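PDB 3H6E: carbohydrate kinase, FGGY from Novosphingobium aromaticivorans, which probably phosphorylates a carbohydrate as a member of the FGGY kinase family, although its substrate is not established. Local coordinates for residues 80-85 and 146-152; 157-163 and 207-212; 373-379 and 460-464; 404-409 and 446-450. All coordinates share one frame; numbering follows the deposited sequence.

How the interactions relate
The four contacts fall into two pairs, one in each lobe of the actin-like fold of FGGY kinases. Interactions 1 and 2 lie in the N-terminal half, their centres about 15 Å apart. Strand 148-151 of the first runs straight into helix 152-159 of the second, and W158 touches both L84 and L150. Interactions 3 and 4 lie in the C-terminal half, centres about 13 Å apart, and meet where A375 packs on A406. Along the chain, interaction 1 comes first and interaction 2 second. Interaction 4 then falls between the two segments of interaction 3. The two pairs lie on opposite sides of the chain's centre, about 44 to 49 Å apart between centres, so each is a contact within one lobe.

Interaction 1: residues 80-85 and 146-152; sequences GIAALT and NATLLPW
L84 and L150 lie on the same face of a small antiparallel sheet, where strand 81-85 pairs with strand 148-151. They sit diagonally across the strands. L84 is directly paired with T148, and L150 with A82. The two leucines meet by their methyl ends, L84 CD1 to L150 CD1 at 4.2 Å. Helix 152-159 covers this face, with Y155 on A82 and L150 and W158 on L84.

Backbone bonds hold the pairing. L84 and T148 bond both ways: L84 N gives to T148 O at 3.0 Å, in the carbonyl plane, and T148 N returns a nearly straight bond to L84 O, also 3.0 Å. Further along, A82 N gives to L150 O at 2.9 Å. Just before strand 81-85 begins, G80 O takes the N-H of W152, which comes from above the carbonyl plane. That indole has its own anchor, since W152 NE1 bonds to L13 O. On its other side strand 148-151 is also engaged, through backbone bonds of L149 with R197 and A199.

I81, A83, L149 and P151 point to the other face, where helix 129-139 packs on I81 and L149. A83 CB touches two apolar groups of the other segment, A147 CB and L149 CD2, each 4.0 Å away. I81 reaches across to the partner strand. With CG1 trans to its own N (chi1 -172°), I81 CD1 ends 3.6 Å from L150 O.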
loop_
_atom_site.group_PDB
_atom_site.type_symbol
_atom_site.label_atom_id
_atom_site.label_comp_id
_atom_site.label_asym_id
_atom_site.label_seq_id
_atom_site.Cartn_x
_atom_site.Cartn_y
_atom_site.Cartn_z
ATOM N N GLY A 80 8.932 -3.516 7.376
ATOM C CA GLY A 80 9.194 -4.485 8.425
ATOM C C GLY A 80 10.292 -5.449 8.013
ATOM O O GLY A 80 10.236 -6.061 6.946
ATOM N N ILE A 81 11.306 -5.578 8.859
ATOM C CA ILE A 81 12.440 -6.436 8.555
ATOM C C ILE A 81 12.761 -7.333 9.745
ATOM O O ILE A 81 12.681 -6.908 10.895
ATOM C CB ILE A 81 13.681 -5.608 8.168
ATOM C CG1 ILE A 81 14.796 -6.521 7.651
ATOM C CG2 ILE A 81 14.147 -4.766 9.343
ATOM C CD1 ILE A 81 14.476 -7.188 6.338
ATOM N N ALA A 82 13.108 -8.583 9.463
ATOM C CA ALA A 82 13.379 -9.548 10.519
ATOM C C ALA A 82 14.770 -10.146 10.369
ATOM O O ALA A 82 15.257 -10.340 9.252
ATOM C CB ALA A 82 12.319 -10.641 10.522
ATOM N N ALA A 83 15.404 -10.437 11.501
ATOM C CA ALA A 83 16.750 -10.997 11.511
ATOM C C ALA A 83 16.782 -12.345 12.226
ATOM O O ALA A 83 16.212 -12.504 13.306
ATOM C CB ALA A 83 17.726 -10.024 12.163
ATOM N N LEU A 84 17.445 -13.316 11.610
ATOM C CA LEU A 84 17.577 -14.642 12.196
ATOM C C LEU A 84 19.037 -14.927 12.514
ATOM O O LEU A 84 19.877 -14.947 11.616
ATOM C CB LEU A 84 17.046 -15.711 11.238
ATOM C CG LEU A 84 15.695 -15.456 10.574
ATOM C CD1 LEU A 84 15.355 -16.589 9.622
ATOM C CD2 LEU A 84 14.602 -15.276 11.618
ATOM N N THR A 85 19.337 -15.136 13.792
ATOM C CA THR A 85 20.680 -15.523 14.209
ATOM C C THR A 85 20.693 -17.003 14.565
ATOM O O THR A 85 19.909 -17.457 15.403
ATOM C CB THR A 85 21.174 -14.695 15.410
ATOM O OG1 THR A 85 20.863 -13.313 15.206
ATOM C CG2 THR A 85 22.681 -14.845 15.575
ATOM N N ASN A 146 25.954 -11.630 11.685
ATOM C CA ASN A 146 25.704 -13.066 11.631
ATOM C C ASN A 146 24.285 -13.339 11.163
ATOM O O ASN A 146 23.857 -14.491 11.058
ATOM C CB ASN A 146 25.901 -13.693 13.012
ATOM C CG ASN A 146 27.299 -13.467 13.565
ATOM O OD1 ASN A 146 27.503 -13.438 14.781
ATOM N ND2 ASN A 146 28.270 -13.304 12.669
ATOM N N ALA A 147 23.553 -12.266 10.885
ATOM C CA ALA A 147 22.122 -12.372 10.659
ATOM C C ALA A 147 21.755 -12.714 9.223
ATOM O O ALA A 147 22.428 -12.307 8.281
ATOM C CB ALA A 147 21.429 -11.086 11.085
ATOM N N THR A 148 20.684 -13.483 9.073
ATOM C CA THR A 148 20.000 -13.595 7.802
ATOM C C THR A 148 18.867 -12.585 7.821
ATOM O O THR A 148 18.105 -12.519 8.783
ATOM C CB THR A 148 19.426 -14.999 7.594
ATOM O OG1 THR A 148 20.503 -15.929 7.433
ATOM C CG2 THR A 148 18.526 -15.036 6.354
ATOM N N LEU A 149 18.772 -11.776 6.774
ATOM C CA LEU A 149 17.727 -10.765 6.706
ATOM C C LEU A 149 16.583 -11.240 5.826
ATOM O O LEU A 149 16.785 -12.020 4.895
ATOM C CB LEU A 149 18.291 -9.431 6.221
ATOM C CG LEU A 149 19.167 -8.746 7.270
ATOM C CD1 LEU A 149 19.761 -7.450 6.742
ATOM C CD2 LEU A 149 18.363 -8.500 8.539
ATOM N N LEU A 150 15.383 -10.758 6.124
ATOM C CA LEU A 150 14.184 -11.367 5.586
ATOM C C LEU A 150 12.971 -10.484 5.871
ATOM O O LEU A 150 12.677 -10.176 7.029
ATOM C CB LEU A 150 14.021 -12.745 6.231
ATOM C CG LEU A 150 13.002 -13.748 5.706
ATOM C CD1 LEU A 150 13.335 -15.143 6.192
ATOM C CD2 LEU A 150 11.652 -13.351 6.186
ATOM N N PRO A 151 12.262 -10.066 4.811
ATOM C CA PRO A 151 11.117 -9.163 4.969
ATOM C C PRO A 151 10.054 -9.724 5.913
ATOM O O PRO A 151 9.993 -10.931 6.129
ATOM C CB PRO A 151 10.558 -9.057 3.544
ATOM C CG PRO A 151 11.713 -9.376 2.660
ATOM C CD PRO A 151 12.501 -10.413 3.400
ATOM N N TRP A 152 9.227 -8.837 6.458
ATOM C CA TRP A 152 8.194 -9.191 7.428
ATOM C C TRP A 152 7.242 -10.273 6.913
ATOM O O TRP A 152 6.988 -11.265 7.596
ATOM C CB TRP A 152 7.427 -7.925 7.813
ATOM C CG TRP A 152 6.255 -8.107 8.737
ATOM C CD1 TRP A 152 4.962 -7.743 8.496
ATOM C CD2 TRP A 152 6.273 -8.662 10.060
ATOM N NE1 TRP A 152 4.176 -8.040 9.580
ATOM C CE2 TRP A 152 4.955 -8.606 10.553
ATOM C CE3 TRP A 152 7.274 -9.203 10.870
ATOM C CZ2 TRP A 152 4.611 -9.077 11.817
ATOM C CZ3 TRP A 152 6.929 -9.669 12.125
ATOM C CH2 TRP A 152 5.611 -9.603 12.586
#

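Interaction 2: residues 157-163 and 207-212; sequences AWFLTGR and TVGALL
The chain leaving helix 152-159 meets the chain leaving strand 207-210 through a backbone hydrogen bond, L212 N to L160 O, 2.8 Å and nearly straight. This strand is an edge of the six-stranded sheet of the N-terminal actin-like lobe. V208 and G209 form a classic beta bulge opposite V227. L212 is the N-cap residue of helix 213-219, so the bond joins the end of one helix to the start of another.

V208 has the most surface buried here. Its CG2 packs against A157 CB at 4.0 Å. Its other methyl, CG1, is 3.9 Å from R163 CB. L211 adds a second apolar contact, its CD1 lying 3.6 Å from L160 CB. I72 of strand 71-76 packs on both leucines, L160 and L211, which joins the contact to the main sheet.

T161 adds a polar link. Its OG1 gives a hydrogen bond to A210 O at 3.2 Å, coming from above the carbonyl plane. The position of its CG2 methyl is doubtful in the model.

R163 closes the outer edge. Its side chain starts out extended, with CG opposite the backbone N (chi1 -178°). The chain then bends at chi3 (96°), which brings the guanidinium edge to the strand. The bound carbonyl lies in the guanidinium plane. R163 NE gives a hydrogen bond on a lone pair of V208 O, at 2.8 Å and with an N-H...O angle of 179°.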
loop_
_atom_site.group_PDB
_atom_site.type_symbol
_atom_site.label_atom_id
_atom_site.label_comp_id
_atom_site.label_asym_id
_atom_site.label_seq_id
_atom_site.Cartn_x
_atom_site.Cartn_y
_atom_site.Cartn_z
ATOM N N ALA A 157 6.377 -16.965 6.492
ATOM C CA ALA A 157 6.510 -18.142 5.640
ATOM C C ALA A 157 7.690 -19.016 6.076
ATOM O O ALA A 157 7.802 -20.160 5.658
ATOM C CB ALA A 157 6.640 -17.744 4.173
ATOM N N TRP A 158 8.562 -18.470 6.919
ATOM C CA TRP A 158 9.688 -19.225 7.469
ATOM C C TRP A 158 9.298 -19.773 8.834
ATOM O O TRP A 158 9.842 -20.774 9.301
ATOM C CB TRP A 158 10.924 -18.328 7.585
ATOM C CG TRP A 158 11.971 -18.827 8.540
ATOM C CD1 TRP A 158 13.106 -19.520 8.225
ATOM C CD2 TRP A 158 11.985 -18.660 9.964
ATOM N NE1 TRP A 158 13.821 -19.801 9.366
ATOM C CE2 TRP A 158 13.157 -19.284 10.446
ATOM C CE3 TRP A 158 11.119 -18.051 10.880
ATOM C CZ2 TRP A 158 13.486 -19.312 11.803
ATOM C CZ3 TRP A 158 11.449 -18.081 12.231
ATOM C CH2 TRP A 158 12.623 -18.708 12.676
ATOM N N PHE A 159 8.348 -19.091 9.466
ATOM C CA PHE A 159 7.791 -19.505 10.745
ATOM C C PHE A 159 7.095 -20.853 10.592
ATOM O O PHE A 159 7.099 -21.670 11.507
ATOM C CB PHE A 159 6.790 -18.447 11.220
ATOM C CG PHE A 159 6.249 -18.684 12.599
ATOM C CD1 PHE A 159 6.910 -18.188 13.712
ATOM C CD2 PHE A 159 5.064 -19.380 12.783
ATOM C CE1 PHE A 159 6.410 -18.399 14.985
ATOM C CE2 PHE A 159 4.558 -19.595 14.051
ATOM C CZ PHE A 159 5.233 -19.103 15.156
ATOM N N LEU A 160 6.505 -21.072 9.420
ATOM C CA LEU A 160 5.734 -22.278 9.138
ATOM C C LEU A 160 6.524 -23.300 8.329
ATOM O O LEU A 160 6.028 -24.392 8.062
ATOM C CB LEU A 160 4.485 -21.930 8.327
ATOM C CG LEU A 160 3.511 -20.837 8.764
ATOM C CD1 LEU A 160 2.647 -20.424 7.578
ATOM C CD2 LEU A 160 2.649 -21.309 9.927
ATOM N N THR A 161 7.741 -22.950 7.923
ATOM C CA THR A 161 8.417 -23.730 6.891
ATOM C C THR A 161 9.895 -24.012 7.166
ATOM O O THR A 161 10.464 -24.958 6.615
ATOM C CB THR A 161 8.292 -23.032 5.524
ATOM O OG1 THR A 161 8.099 -24.005 4.491
ATOM C CG2 THR A 161 9.527 -22.208 5.231
ATOM N N GLY A 162 10.520 -23.193 8.006
ATOM C CA GLY A 162 11.931 -23.351 8.304
ATOM C C GLY A 162 12.848 -22.791 7.232
ATOM O O GLY A 162 14.039 -22.601 7.463
ATOM N N ARG A 163 12.301 -22.526 6.050
ATOM C CA ARG A 163 13.098 -21.957 4.973
ATOM C C ARG A 163 12.969 -20.442 4.911
ATOM O O ARG A 163 11.866 -19.900 4.810
ATOM C CB ARG A 163 12.736 -22.573 3.618
ATOM C CG ARG A 163 13.585 -22.036 2.470
ATOM C CD ARG A 163 13.717 -23.041 1.338
ATOM N NE ARG A 163 12.753 -22.813 0.267
ATOM C CZ ARG A 163 13.045 -22.225 -0.892
ATOM N NH1 ARG A 163 14.279 -21.798 -1.136
ATOM N NH2 ARG A 163 12.103 -22.063 -1.811
ATOM N N THR A 207 6.575 -21.723 -4.146
ATOM C CA THR A 207 6.384 -22.485 -2.921
ATOM C C THR A 207 7.648 -22.412 -2.079
ATOM O O THR A 207 8.725 -22.807 -2.529
ATOM C CB THR A 207 6.071 -23.963 -3.211
ATOM O OG1 THR A 207 4.901 -24.058 -4.034
ATOM C CG2 THR A 207 5.837 -24.713 -1.914
ATOM N N VAL A 208 7.521 -21.891 -0.865
ATOM C CA VAL A 208 8.647 -21.849 0.055
ATOM C C VAL A 208 8.957 -23.263 0.526
ATOM O O VAL A 208 10.119 -23.645 0.664
ATOM C CB VAL A 208 8.359 -20.949 1.271
ATOM C CG1 VAL A 208 9.568 -20.907 2.196
ATOM C CG2 VAL A 208 7.992 -19.554 0.814
ATOM N N GLY A 209 7.907 -24.041 0.762
ATOM C CA GLY A 209 8.071 -25.427 1.157
ATOM C C GLY A 209 6.856 -25.980 1.870
ATOM O O GLY A 209 5.842 -25.299 2.013
ATOM N N ALA A 210 6.962 -27.227 2.318
ATOM C CA ALA A 210 5.885 -27.867 3.056
ATOM C C ALA A 210 5.854 -27.369 4.495
ATOM O O ALA A 210 6.859 -26.899 5.022
ATOM C CB ALA A 210 6.040 -29.373 3.018
ATOM N N LEU A 211 4.689 -27.471 5.122
ATOM C CA LEU A 211 4.523 -27.059 6.508
ATOM C C LEU A 211 5.458 -27.865 7.406
ATOM O O LEU A 211 5.577 -29.082 7.253
ATOM C CB LEU A 211 3.070 -27.273 6.933
ATOM C CG LEU A 211 2.513 -26.414 8.067
ATOM C CD1 LEU A 211 2.570 -24.941 7.690
ATOM C CD2 LEU A 211 1.085 -26.832 8.399
ATOM N N LEU A 212 6.131 -27.186 8.331
ATOM C CA LEU A 212 6.991 -27.864 9.299
ATOM C C LEU A 212 6.219 -28.938 10.050
ATOM O O LEU A 212 5.105 -28.696 10.507
ATOM C CB LEU A 212 7.590 -26.865 10.295
ATOM C CG LEU A 212 9.101 -26.641 10.222
ATOM C CD1 LEU A 212 9.592 -26.774 8.794
ATOM C CD2 LEU A 212 9.481 -25.290 10.809
#

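Interaction 3: residues 373-379 and 460-464; sequences YAALVAD and YRNRW
L376 is the apolar centre of this contact between helices 363-384 and 457-468, and it lies under the indole of W464. L376 CB sits over the face of the six-membered ring, 3.4 Å from its centroid, in a CH-pi contact. CD1 of L376 lies 3.5 Å from W464 CD2, over the same face but nearer the pyrrole end. L376 CD2 turns elsewhere and meets R461 CG at 3.5 Å. The leucine therefore spreads over the tryptophan and the arginine stem together. W464 reaches it because its first torsion is extended (chi1 -175°), which carries the ring away from its own helix.

The helix segments cross at -73°, with axes 11.5 Å apart. At this spacing the contact is made by side chains. V377 CG2 touches W464 CZ2 at 4.1 Å, and the edge of the Y460 ring meets L376 CD1, with Y460 CE2 4.2 Å away. Strand 337-339 and the loop after it line the surroundings. Each ring's polar atom has a partner outside the contact: W464 NE1 on I338 O, Y460 OH on R336 O, and Y373 OH on E303 of helix 300-308.

At the polar edge R461 bends at chi3 (95°) toward D379. R461 NH1 and D379 OD2 form a salt bridge at 2.6 Å, with the carboxylate and guanidinium planes well twisted. D379 OD1 also has a long, weak ion pair with R411. The leucine packs on the arginine's aliphatic stem, and the charged end is carried past the apolar patch to D379. D379 is buried, so R461, with a smaller contribution from R411, would be expected to stabilise its negative charge.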
loop_
_atom_site.group_PDB
_atom_site.type_symbol
_atom_site.label_atom_id
_atom_site.label_comp_id
_atom_site.label_asym_id
_atom_site.label_seq_id
_atom_site.Cartn_x
_atom_site.Cartn_y
_atom_site.Cartn_z
ATOM N N TYR A 373 -11.548 19.473 -5.210
ATOM C CA TYR A 373 -10.149 19.793 -4.955
ATOM C C TYR A 373 -9.286 18.531 -4.928
ATOM O O TYR A 373 -8.126 18.549 -5.345
ATOM C CB TYR A 373 -10.018 20.565 -3.635
ATOM C CG TYR A 373 -8.621 20.571 -3.051
ATOM C CD1 TYR A 373 -7.682 21.510 -3.452
ATOM C CD2 TYR A 373 -8.245 19.634 -2.098
ATOM C CE1 TYR A 373 -6.404 21.513 -2.920
ATOM C CE2 TYR A 373 -6.973 19.630 -1.562
ATOM C CZ TYR A 373 -6.059 20.572 -1.974
ATOM O OH TYR A 373 -4.791 20.572 -1.446
ATOM N N ALA A 374 -9.860 17.437 -4.435
ATOM C CA ALA A 374 -9.136 16.176 -4.333
ATOM C C ALA A 374 -9.041 15.506 -5.699
ATOM O O ALA A 374 -8.100 14.763 -5.974
ATOM C CB ALA A 374 -9.805 15.253 -3.317
ATOM N N ALA A 375 -10.020 15.780 -6.554
ATOM C CA ALA A 375 -10.017 15.252 -7.912
ATOM C C ALA A 375 -8.913 15.922 -8.717
ATOM O O ALA A 375 -8.203 15.272 -9.484
ATOM C CB ALA A 375 -11.363 15.475 -8.571
ATOM N N LEU A 376 -8.766 17.227 -8.520
ATOM C CA LEU A 376 -7.791 18.018 -9.257
ATOM C C LEU A 376 -6.366 17.686 -8.842
ATOM O O LEU A 376 -5.468 17.628 -9.679
ATOM C CB LEU A 376 -8.071 19.508 -9.063
ATOM C CG LEU A 376 -9.442 19.955 -9.583
ATOM C CD1 LEU A 376 -9.947 21.193 -8.854
ATOM C CD2 LEU A 376 -9.419 20.171 -11.097
ATOM N N VAL A 377 -6.163 17.468 -7.546
ATOM C CA VAL A 377 -4.846 17.117 -7.038
ATOM C C VAL A 377 -4.514 15.670 -7.399
ATOM O O VAL A 377 -3.362 15.343 -7.675
ATOM C CB VAL A 377 -4.740 17.318 -5.511
ATOM C CG1 VAL A 377 -3.345 16.944 -5.022
ATOM C CG2 VAL A 377 -5.069 18.756 -5.137
ATOM N N ALA A 378 -5.528 14.810 -7.399
ATOM C CA ALA A 378 -5.348 13.433 -7.844
ATOM C C ALA A 378 -5.026 13.437 -9.330
ATOM O O ALA A 378 -4.225 12.637 -9.810
ATOM C CB ALA A 378 -6.591 12.607 -7.573
ATOM N N ASP A 379 -5.655 14.360 -10.049
ATOM C CA ASP A 379 -5.429 14.522 -11.479
ATOM C C ASP A 379 -3.971 14.866 -11.765
ATOM O O ASP A 379 -3.356 14.305 -12.668
ATOM C CB ASP A 379 -6.340 15.618 -12.031
ATOM C CG ASP A 379 -6.071 15.916 -13.488
ATOM O OD1 ASP A 379 -6.555 15.149 -14.349
ATOM O OD2 ASP A 379 -5.378 16.920 -13.767
ATOM N N TYR A 460 -13.810 25.366 -14.906
ATOM C CA TYR A 460 -13.498 25.247 -13.488
ATOM C C TYR A 460 -12.029 24.907 -13.263
ATOM O O TYR A 460 -11.307 25.656 -12.605
ATOM C CB TYR A 460 -14.382 24.173 -12.861
ATOM C CG TYR A 460 -14.380 24.141 -11.350
ATOM C CD1 TYR A 460 -15.206 24.984 -10.614
ATOM C CD2 TYR A 460 -13.572 23.248 -10.659
ATOM C CE1 TYR A 460 -15.218 24.945 -9.233
ATOM C CE2 TYR A 460 -13.575 23.202 -9.277
ATOM C CZ TYR A 460 -14.399 24.051 -8.569
ATOM O OH TYR A 460 -14.405 24.001 -7.195
ATOM N N ARG A 461 -11.584 23.779 -13.813
ATOM C CA ARG A 461 -10.195 23.369 -13.643
ATOM C C ARG A 461 -9.242 24.393 -14.231
ATOM O O ARG A 461 -8.168 24.633 -13.683
ATOM C CB ARG A 461 -9.915 22.002 -14.269
ATOM C CG ARG A 461 -8.448 21.603 -14.134
ATOM C CD ARG A 461 -8.171 20.179 -14.587
ATOM N NE ARG A 461 -7.714 20.113 -15.971
ATOM C CZ ARG A 461 -7.009 19.103 -16.471
ATOM N NH1 ARG A 461 -6.676 18.080 -15.695
ATOM N NH2 ARG A 461 -6.630 19.120 -17.742
ATOM N N ASN A 462 -9.634 24.983 -15.355
ATOM C CA ASN A 462 -8.835 26.027 -15.983
ATOM C C ASN A 462 -8.596 27.186 -15.022
ATOM O O ASN A 462 -7.458 27.625 -14.837
ATOM C CB ASN A 462 -9.492 26.511 -17.276
ATOM C CG ASN A 462 -9.313 25.532 -18.419
ATOM O OD1 ASN A 462 -8.241 24.952 -18.588
ATOM N ND2 ASN A 462 -10.362 25.345 -19.213
ATOM N N ARG A 463 -9.671 27.670 -14.403
ATOM C CA ARG A 463 -9.550 28.697 -13.374
ATOM C C ARG A 463 -8.670 28.210 -12.225
ATOM O O ARG A 463 -7.697 28.868 -11.857
ATOM C CB ARG A 463 -10.927 29.131 -12.856
ATOM C CG ARG A 463 -11.462 30.393 -13.521
ATOM C CD ARG A 463 -12.343 30.088 -14.725
ATOM N NE ARG A 463 -13.724 30.532 -14.529
ATOM C CZ ARG A 463 -14.686 29.801 -13.971
ATOM N NH1 ARG A 463 -14.437 28.570 -13.538
ATOM N NH2 ARG A 463 -15.908 30.303 -13.846
ATOM N N TRP A 464 -9.014 27.050 -11.673
ATOM C CA TRP A 464 -8.245 26.446 -10.587
ATOM C C TRP A 464 -6.754 26.401 -10.912
ATOM O O TRP A 464 -5.932 26.946 -10.175
ATOM C CB TRP A 464 -8.767 25.036 -10.284
ATOM C CG TRP A 464 -8.118 24.373 -9.101
ATOM C CD1 TRP A 464 -8.345 24.642 -7.781
ATOM C CD2 TRP A 464 -7.148 23.317 -9.132
ATOM N NE1 TRP A 464 -7.570 23.828 -6.990
ATOM C CE2 TRP A 464 -6.826 23.005 -7.794
ATOM C CE3 TRP A 464 -6.514 22.611 -10.161
ATOM C CZ2 TRP A 464 -5.903 22.017 -7.459
ATOM C CZ3 TRP A 464 -5.592 21.631 -9.824
ATOM C CH2 TRP A 464 -5.297 21.344 -8.484
#

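Interaction 4: residues 404-409 and 446-450; sequences VRALAS and IEPLD
A loop following edge strand 443-445 lies along helix 401-410 in the C-terminal lobe of this actin-like fold, and R405 and S409, one turn apart, hold it by its backbone. R405 is the larger grip. Its CG lies beside the backbone N (chi1 -63°), and the bend at chi3 (74°) lays the guanidinium along the loop. R405 NE gives a hydrogen bond to E447 O at 3.1 Å, from above the carbonyl plane. R405 NH2 bonds to P448 O, also at 3.1 Å. Two successive carbonyls are thus held by one side chain.

S409 OG works as a relay. It takes the N-H of L449 at 2.7 Å from L449 N and gives its own hydrogen to R405 O at 3.1 Å. R405 O also receives the helical N-H of S409, and the two donors approach from opposite faces of its plane. The N-H of L449 adds a weak bond to the same oxygen.

Apolar contacts fill in between. L449 CD2 packs on R405 CB at 3.5 Å, and L449 CD1 on A406 CB at 3.8 Å. Earlier in the loop, I446 CG2 meets A408 CB at 3.9 Å.

Around the contact, I446 and V404 both rest on V416 and T418 of strand 415-419. L457 of helix 457-468 packs on A406, S409 and L449, while A406 also faces L372 and A375 of helix 363-384.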
loop_
_atom_site.group_PDB
_atom_site.type_symbol
_atom_site.label_atom_id
_atom_site.label_comp_id
_atom_site.label_asym_id
_atom_site.label_seq_id
_atom_site.Cartn_x
_atom_site.Cartn_y
_atom_site.Cartn_z
ATOM N N VAL A 404 -15.274 10.808 -7.550
ATOM C CA VAL A 404 -15.099 9.858 -8.643
ATOM C C VAL A 404 -15.611 10.433 -9.960
ATOM O O VAL A 404 -14.923 10.314 -10.997
ATOM C CB VAL A 404 -15.825 8.531 -8.358
ATOM C CG1 VAL A 404 -15.732 7.604 -9.561
ATOM C CG2 VAL A 404 -15.250 7.864 -7.117
ATOM N N ARG A 405 -16.798 11.007 -9.969
ATOM C CA ARG A 405 -17.384 11.553 -11.193
ATOM C C ARG A 405 -16.621 12.775 -11.710
ATOM O O ARG A 405 -16.535 12.994 -12.917
ATOM C CB ARG A 405 -18.865 11.884 -10.992
ATOM C CG ARG A 405 -19.722 10.666 -10.685
ATOM C CD ARG A 405 -21.202 11.003 -10.685
ATOM N NE ARG A 405 -21.708 11.210 -12.037
ATOM C CZ ARG A 405 -22.974 11.498 -12.322
ATOM N NH1 ARG A 405 -23.863 11.616 -11.345
ATOM N NH2 ARG A 405 -23.350 11.668 -13.584
ATOM N N ALA A 406 -16.071 13.567 -10.797
ATOM C CA ALA A 406 -15.227 14.686 -11.190
ATOM C C ALA A 406 -13.979 14.141 -11.868
ATOM O O ALA A 406 -13.455 14.735 -12.808
ATOM C CB ALA A 406 -14.856 15.527 -9.980
ATOM N N LEU A 407 -13.510 12.997 -11.383
ATOM C CA LEU A 407 -12.342 12.352 -11.964
ATOM C C LEU A 407 -12.657 11.877 -13.379
ATOM O O LEU A 407 -11.876 12.083 -14.306
ATOM C CB LEU A 407 -11.892 11.178 -11.093
ATOM C CG LEU A 407 -10.457 10.719 -11.340
ATOM C CD1 LEU A 407 -9.496 11.889 -11.160
ATOM C CD2 LEU A 407 -10.089 9.553 -10.433
ATOM N N ALA A 408 -13.814 11.246 -13.539
ATOM C CA ALA A 408 -14.259 10.798 -14.853
ATOM C C ALA A 408 -14.297 11.952 -15.859
ATOM O O ALA A 408 -13.880 11.798 -17.011
ATOM C CB ALA A 408 -15.616 10.141 -14.749
ATOM N N SER A 409 -14.787 13.107 -15.412
ATOM C CA SER A 409 -14.888 14.290 -16.265
ATOM C C SER A 409 -13.517 14.806 -16.674
ATOM O O SER A 409 -13.296 15.165 -17.832
ATOM C CB SER A 409 -15.665 15.402 -15.555
ATOM O OG SER A 409 -16.974 14.978 -15.211
ATOM N N ILE A 446 -17.534 4.977 -14.361
ATOM C CA ILE A 446 -18.086 6.184 -13.773
ATOM C C ILE A 446 -18.418 7.213 -14.844
ATOM O O ILE A 446 -17.602 7.505 -15.716
ATOM C CB ILE A 446 -17.115 6.805 -12.748
ATOM C CG1 ILE A 446 -16.819 5.806 -11.630
ATOM C CG2 ILE A 446 -17.690 8.093 -12.180
ATOM C CD1 ILE A 446 -18.068 5.263 -10.959
ATOM N N GLU A 447 -19.629 7.753 -14.770
ATOM C CA GLU A 447 -20.057 8.808 -15.673
ATOM C C GLU A 447 -19.477 10.132 -15.201
ATOM O O GLU A 447 -19.438 10.399 -13.999
ATOM C CB GLU A 447 -21.582 8.908 -15.676
ATOM C CG GLU A 447 -22.308 7.590 -15.896
ATOM C CD GLU A 447 -22.612 7.323 -17.358
ATOM O OE1 GLU A 447 -21.678 7.400 -18.188
ATOM O OE2 GLU A 447 -23.790 7.034 -17.673
ATOM N N PRO A 448 -19.021 10.969 -16.143
ATOM C CA PRO A 448 -18.610 12.327 -15.777
ATOM C C PRO A 448 -19.754 13.077 -15.098
ATOM O O PRO A 448 -20.906 12.656 -15.198
ATOM C CB PRO A 448 -18.296 12.969 -17.132
ATOM C CG PRO A 448 -17.939 11.830 -18.011
ATOM C CD PRO A 448 -18.804 10.688 -17.570
ATOM N N LEU A 449 -19.436 14.172 -14.414
ATOM C CA LEU A 449 -20.451 14.987 -13.759
ATOM C C LEU A 449 -21.408 15.580 -14.786
ATOM O O LEU A 449 -20.975 16.132 -15.799
ATOM C CB LEU A 449 -19.799 16.112 -12.954
ATOM C CG LEU A 449 -18.999 15.727 -11.709
ATOM C CD1 LEU A 449 -18.157 16.901 -11.245
ATOM C CD2 LEU A 449 -19.921 15.243 -10.593
ATOM N N ASP A 450 -22.705 15.465 -14.514
ATOM C CA ASP A 450 -23.743 15.999 -15.396
ATOM C C ASP A 450 -23.527 17.483 -15.705
ATOM O O ASP A 450 -23.109 18.259 -14.843
ATOM C CB ASP A 450 -25.133 15.779 -14.774
ATOM C CG ASP A 450 -26.277 16.157 -15.716
ATOM O OD1 ASP A 450 -26.038 16.864 -16.720
ATOM O OD2 ASP A 450 -27.427 15.745 -15.448
#